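Side-chain contacts in reticulocyte binding protein (Streptococcus agalactiae COH1, PDB 3FAW), which probably hydrolyses alpha-1,6-glucosidic linkages in pullulan and related branched glucans, as a secreted, cell-wall-anchored pullulanase of group B Streptococcus: residues P362-P365 / S366-I369; A553-G556 / N557-A560. All coordinates share one frame; numbering follows the deposited sequence.

Contact 1: residues P362-P365 / S366-I369. With CA (calcium ion), chain B.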
ATOM      1  N   PRO A 362     -21.146 -12.777   0.375  1.00 13.92           N
ATOM      2  CA  PRO A 362     -19.868 -13.418   0.017  1.00 13.82           C
ATOM      3  C   PRO A 362     -19.991 -14.751  -0.748  1.00 13.52           C
ATOM      4  O   PRO A 362     -19.075 -15.127  -1.482  1.00 13.70           O
ATOM      5  CB  PRO A 362     -19.178 -13.627   1.377  1.00 14.13           C
ATOM      6  CG  PRO A 362     -20.266 -13.526   2.395  1.00 14.82           C
ATOM      7  CD  PRO A 362     -21.290 -12.603   1.833  1.00 12.66           C
ATOM      8  N   LYS A 363     -21.109 -15.451  -0.574  1.00 11.95           N
ATOM      9  CA  LYS A 363     -21.358 -16.712  -1.276  1.00 11.45           C
ATOM     10  C   LYS A 363     -21.739 -16.526  -2.755  1.00 10.96           C
ATOM     11  O   LYS A 363     -21.755 -17.497  -3.508  1.00 11.78           O
ATOM     12  CB  LYS A 363     -22.422 -17.534  -0.530  1.00 12.14           C
ATOM     13  CG  LYS A 363     -21.905 -18.100   0.792  1.00 15.16           C
ATOM     14  CD  LYS A 363     -23.004 -18.340   1.813  1.00 23.89           C
ATOM     15  CE  LYS A 363     -23.894 -19.497   1.438  1.00 24.63           C
ATOM     16  NZ  LYS A 363     -24.874 -19.824   2.512  1.00 27.16           N
ATOM     17  N   ASP A 364     -22.039 -15.291  -3.158  1.00 11.24           N
ATOM     18  CA  ASP A 364     -22.264 -14.935  -4.562  1.00 11.82           C
ATOM     19  C   ASP A 364     -21.021 -14.189  -5.082  1.00 12.53           C
ATOM     20  O   ASP A 364     -20.804 -13.036  -4.721  1.00 10.71           O
ATOM     21  CB  ASP A 364     -23.518 -14.051  -4.668  1.00 12.38           C
ATOM     22  CG  ASP A 364     -23.827 -13.598  -6.099  1.00 16.63           C
ATOM     23  OD1 ASP A 364     -23.027 -13.860  -7.026  1.00 16.99           O
ATOM     24  OD2 ASP A 364     -24.891 -12.965  -6.286  1.00 13.11           O
ATOM     25  N   PRO A 365     -20.208 -14.837  -5.946  1.00 12.26           N
ATOM     26  CA  PRO A 365     -18.943 -14.220  -6.370  1.00 11.07           C
ATOM     27  C   PRO A 365     -19.093 -12.982  -7.268  1.00 11.05           C
ATOM     28  O   PRO A 365     -18.147 -12.212  -7.412  1.00 10.25           O
ATOM     29  CB  PRO A 365     -18.228 -15.355  -7.115  1.00 11.13           C
ATOM     30  CG  PRO A 365     -19.302 -16.253  -7.578  1.00 10.20           C
ATOM     31  CD  PRO A 365     -20.411 -16.157  -6.573  1.00 12.59           C
ATOM     32  N   SER A 366     -20.268 -12.795  -7.860  1.00 12.12           N
ATOM     33  CA  SER A 366     -20.531 -11.625  -8.692  1.00 12.69           C
ATOM     34  C   SER A 366     -20.828 -10.374  -7.860  1.00 12.95           C
ATOM     35  O   SER A 366     -20.573  -9.254  -8.305  1.00 12.03           O
ATOM     36  CB  SER A 366     -21.695 -11.911  -9.650  1.00 12.63           C
ATOM     37  OG  SER A 366     -21.324 -12.886 -10.613  1.00 11.63           O
ATOM     38  N   ALA A 367     -21.351 -10.570  -6.651  1.00 13.47           N
ATOM     39  CA  ALA A 367     -21.832  -9.463  -5.820  1.00 13.09           C
ATOM     40  C   ALA A 367     -20.745  -8.433  -5.499  1.00 12.52           C
ATOM     41  O   ALA A 367     -20.939  -7.243  -5.723  1.00 12.69           O
ATOM     42  CB  ALA A 367     -22.449 -10.000  -4.538  1.00 13.07           C
ATOM     43  N   ARG A 368     -19.602  -8.895  -4.994  1.00 12.38           N
ATOM     44  CA  ARG A 368     -18.516  -7.996  -4.563  1.00 12.09           C
ATOM     45  C   ARG A 368     -17.974  -7.091  -5.670  1.00 11.96           C
ATOM     46  O   ARG A 368     -17.563  -5.962  -5.398  1.00 12.71           O
ATOM     47  CB  ARG A 368     -17.370  -8.788  -3.928  1.00 11.51           C
ATOM     48  CG  ARG A 368     -16.701  -9.788  -4.876  1.00 13.05           C
ATOM     49  CD  ARG A 368     -16.809 -11.184  -4.341  1.00 16.97           C
ATOM     50  NE  ARG A 368     -15.571 -11.724  -3.834  1.00 16.77           N
ATOM     51  CZ  ARG A 368     -15.484 -12.768  -3.016  1.00 13.78           C
ATOM     52  NH1 ARG A 368     -16.568 -13.386  -2.553  1.00 17.52           N
ATOM     53  NH2 ARG A 368     -14.297 -13.184  -2.639  1.00 10.55           N
ATOM     54  N   ILE A 369     -17.966  -7.593  -6.902  1.00 11.46           N
ATOM     55  CA  ILE A 369     -17.573  -6.804  -8.065  1.00 11.57           C
ATOM     56  C   ILE A 369     -18.590  -5.681  -8.282  1.00 11.57           C
ATOM     57  O   ILE A 369     -18.217  -4.518  -8.486  1.00  9.70           O
ATOM     58  CB  ILE A 369     -17.461  -7.693  -9.332  1.00 11.50           C
ATOM     59  CG1 ILE A 369     -16.294  -8.674  -9.183  1.00 14.34           C
ATOM     60  CG2 ILE A 369     -17.290  -6.834 -10.596  1.00 11.87           C
ATOM     61  CD1 ILE A 369     -16.198  -9.709 -10.295  1.00 12.52           C
TER
HETATM   62 CA    CA B   1     -22.182 -19.568  -4.305  1.00 13.22          CA
HETATM   63  O   HOH W   1     -22.592 -15.026  -9.470  1.00 13.59           O
HETATM   64  O   HOH W   2     -24.075 -20.062  -2.837  1.00 11.35           O
HETATM   65  O   HOH W   3     -21.190 -20.835  -2.534  1.00 13.08           O
HETATM   66  O   HOH W   4     -24.135 -18.676  -5.527  1.00 18.52           O
HETATM   67  O   HOH W   5     -21.684 -19.183  -6.742  1.00  8.17           O
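The R368 guanidinium has the carbonyl of P362 at its edge, close to its plane, with P362 O 3.2 Å from R368 NH1. The P365 carbonyl lies oblique to the same group and touches the aliphatic arm instead, P365 O being 3.5 Å from R368 CD. P365 O also accepts from S223 OG, in a loop that touches the R368 side chain. R368 starts with CG between the backbone N and the carbonyl carbon (chi1 62°), and bends at chi2 and chi3 carry its end back along the preceding loop. Its NH2 is hydrogen-bonded to the carbonyl of L354.

The other flat group is the D364 carboxylate. S366 N donates to D364 OD1 over 3.1 Å, from 43° out of the carboxylate plane. This is a capping bond at the turn into a helix. CG of D364 is anti to its backbone N (chi1 179°), which swings OD1 to the S366 amide. One water donates to D364 OD1 at 2.7 Å and also bonds S366 OG, so a bridge runs beside the direct bond.

Just before the cap, K363 O binds a calcium ion at 2.3 Å. Four waters, the carbonyl of K165 and the hydroxyl of Y202 complete the site seen here. The cap thus leads from this calcium-bound loop into helix 367-381, which is followed by barrel strand 385-390.

Contact 2: residues A553-G556 / N557-A560; sequences AQPG and NFEA
P555 sets its CG over one face of the F558 ring, and the two side chains cross obliquely. P555 CG lies 3.8 Å from the centroid of the F558 ring and 22° off the ring normal, a CH-pi contact. CG is offset toward the rim, and the shortest approach is 3.6 Å, from P555 CG to F558 CE2. F558 CB points away from 553-556, but chi1 of 75° sets CG between the backbone N and the carbonyl carbon and turns the ring back to the proline.

N557 flanks the pair. N557 OD1 sits 3.7 Å from P555 CB, while its ND2 is hydrogen-bonded to D518. G556 N donates to D519, so the bend between the two segments is tied to the start of helix 518-525.

The segments form a reversal in the loop between helix 544-551 and strand 566-568 of the parallel TIM barrel. A553 ends the helix with a Schellman motif, its phi positive at 67°. The chain then runs out through P555 and returns through F558 to A560.

At the mouth of the reversal the A560 methyl faces the first segment. A560 CB is 4.3 Å from P555 CD and 3.8 Å from A553 O. One water donates to both backbones here, at 3.0 Å from A553 O and 2.7 Å from A560 O. The side chains of A553, P555 and A560 all rest on V566 of strand 566-568. F558 touches R489, Q504 and M507, and M507 belongs to a calcium site.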
ATOM      1  N   ALA A 553       8.639  20.718   0.299  1.00 11.63           N
ATOM      2  CA  ALA A 553       8.703  19.390  -0.321  1.00 10.78           C
ATOM      3  C   ALA A 553      10.137  19.038  -0.718  1.00 10.79           C
ATOM      4  O   ALA A 553      10.381  18.478  -1.789  1.00 10.96           O
ATOM      5  CB  ALA A 553       7.761  19.294  -1.532  1.00 11.38           C
ATOM      6  N   GLN A 554      11.076  19.377   0.157  1.00  9.81           N
ATOM      7  CA  GLN A 554      12.482  19.061  -0.040  1.00 11.08           C
ATOM      8  C   GLN A 554      13.023  18.357   1.206  1.00 11.54           C
ATOM      9  O   GLN A 554      13.800  18.936   1.965  1.00 12.80           O
ATOM     10  CB  GLN A 554      13.267  20.336  -0.341  1.00 12.01           C
ATOM     11  CG  GLN A 554      12.817  21.019  -1.629  1.00 11.15           C
ATOM     12  CD  GLN A 554      13.370  22.413  -1.796  1.00 10.46           C
ATOM     13  OE1 GLN A 554      14.436  22.724  -1.071  1.00 14.02           O
ATOM     14  NE2 GLN A 554      12.834  23.209  -2.566  1.00  5.41           N
ATOM     15  N   PRO A 555      12.597  17.099   1.429  1.00 11.38           N
ATOM     16  CA  PRO A 555      13.064  16.334   2.588  1.00 11.03           C
ATOM     17  C   PRO A 555      14.575  16.145   2.623  1.00  9.94           C
ATOM     18  O   PRO A 555      15.217  16.103   1.583  1.00 10.13           O
ATOM     19  CB  PRO A 555      12.359  14.978   2.425  1.00 10.27           C
ATOM     20  CG  PRO A 555      11.974  14.916   0.988  1.00 10.22           C
ATOM     21  CD  PRO A 555      11.649  16.317   0.616  1.00 11.36           C
ATOM     22  N   GLY A 556      15.120  16.022   3.827  1.00 11.90           N
ATOM     23  CA  GLY A 556      16.560  15.893   4.027  1.00 12.38           C
ATOM     24  C   GLY A 556      17.127  14.498   3.838  1.00 13.02           C
ATOM     25  O   GLY A 556      18.349  14.341   3.790  1.00 13.64           O
ATOM     26  N   ASN A 557      16.263  13.486   3.731  1.00 12.00           N
ATOM     27  CA  ASN A 557      16.723  12.092   3.621  1.00 12.30           C
ATOM     28  C   ASN A 557      16.643  11.486   2.208  1.00 12.78           C
ATOM     29  O   ASN A 557      17.085  10.360   1.997  1.00 11.70           O
ATOM     30  CB  ASN A 557      16.005  11.191   4.637  1.00 12.40           C
ATOM     31  CG  ASN A 557      14.518  11.068   4.377  1.00 11.72           C
ATOM     32  OD1 ASN A 557      13.916  11.901   3.695  1.00 10.83           O
ATOM     33  ND2 ASN A 557      13.913  10.024   4.929  1.00 12.36           N
ATOM     34  N   PHE A 558      16.067  12.219   1.259  1.00 12.73           N
ATOM     35  CA  PHE A 558      16.171  11.859  -0.159  1.00 13.42           C
ATOM     36  C   PHE A 558      16.001  13.087  -1.039  1.00 14.26           C
ATOM     37  O   PHE A 558      15.397  14.076  -0.616  1.00 14.69           O
ATOM     38  CB  PHE A 558      15.176  10.749  -0.551  1.00 12.96           C
ATOM     39  CG  PHE A 558      13.732  11.199  -0.677  1.00 10.97           C
ATOM     40  CD1 PHE A 558      13.247  11.713  -1.877  1.00 11.55           C
ATOM     41  CD2 PHE A 558      12.845  11.042   0.381  1.00 10.65           C
ATOM     42  CE1 PHE A 558      11.913  12.103  -2.006  1.00  9.88           C
ATOM     43  CE2 PHE A 558      11.504  11.422   0.263  1.00 11.25           C
ATOM     44  CZ  PHE A 558      11.040  11.955  -0.933  1.00 10.24           C
ATOM     45  N   GLU A 559      16.540  13.017  -2.255  1.00 15.08           N
ATOM     46  CA  GLU A 559      16.450  14.123  -3.209  1.00 16.96           C
ATOM     47  C   GLU A 559      15.131  14.087  -3.977  1.00 16.26           C
ATOM     48  O   GLU A 559      14.893  13.180  -4.776  1.00 15.77           O
ATOM     49  CB  GLU A 559      17.628  14.081  -4.194  1.00 18.20           C
ATOM     50  CG  GLU A 559      17.696  15.255  -5.182  1.00 22.11           C
ATOM     51  CD  GLU A 559      17.863  16.610  -4.507  1.00 24.22           C
ATOM     52  OE1 GLU A 559      18.430  16.669  -3.394  0.10 23.84           O
ATOM     53  OE2 GLU A 559      17.430  17.622  -5.099  0.10 23.40           O
ATOM     54  N   ALA A 560      14.278  15.081  -3.727  1.00 15.62           N
ATOM     55  CA  ALA A 560      13.067  15.285  -4.516  1.00 14.11           C
ATOM     56  C   ALA A 560      13.276  16.470  -5.461  1.00 14.77           C
ATOM     57  O   ALA A 560      13.293  17.620  -5.020  1.00 13.71           O
ATOM     58  CB  ALA A 560      11.882  15.535  -3.601  1.00 13.45           C
TER
HETATM   59  O   HOH W   6      11.099  19.166  -4.638  1.00  5.75           O

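In the fold
Contact 1 comes first along the chain and closes before contact 2 opens. Their centres are about 44 Å apart, on opposite sides of the chain's centre, and their nearest atoms are about 34 Å apart. Both lie in the connections between strands of the eight-stranded parallel barrel. Residues 362-369 take in the first turn of helix 367-381, between strands 312-315 and 385-390. Residues 553-560 lie between helix 544-551 and strand 566-568. Each is close to a different calcium ion. K363 in contact 1 shares its ion with K165 and Y202 of the eight-stranded antiparallel sheet region, which links that region to the barrel. Contact 2 lies beside the site of M507, T510, D511, D561 and D565.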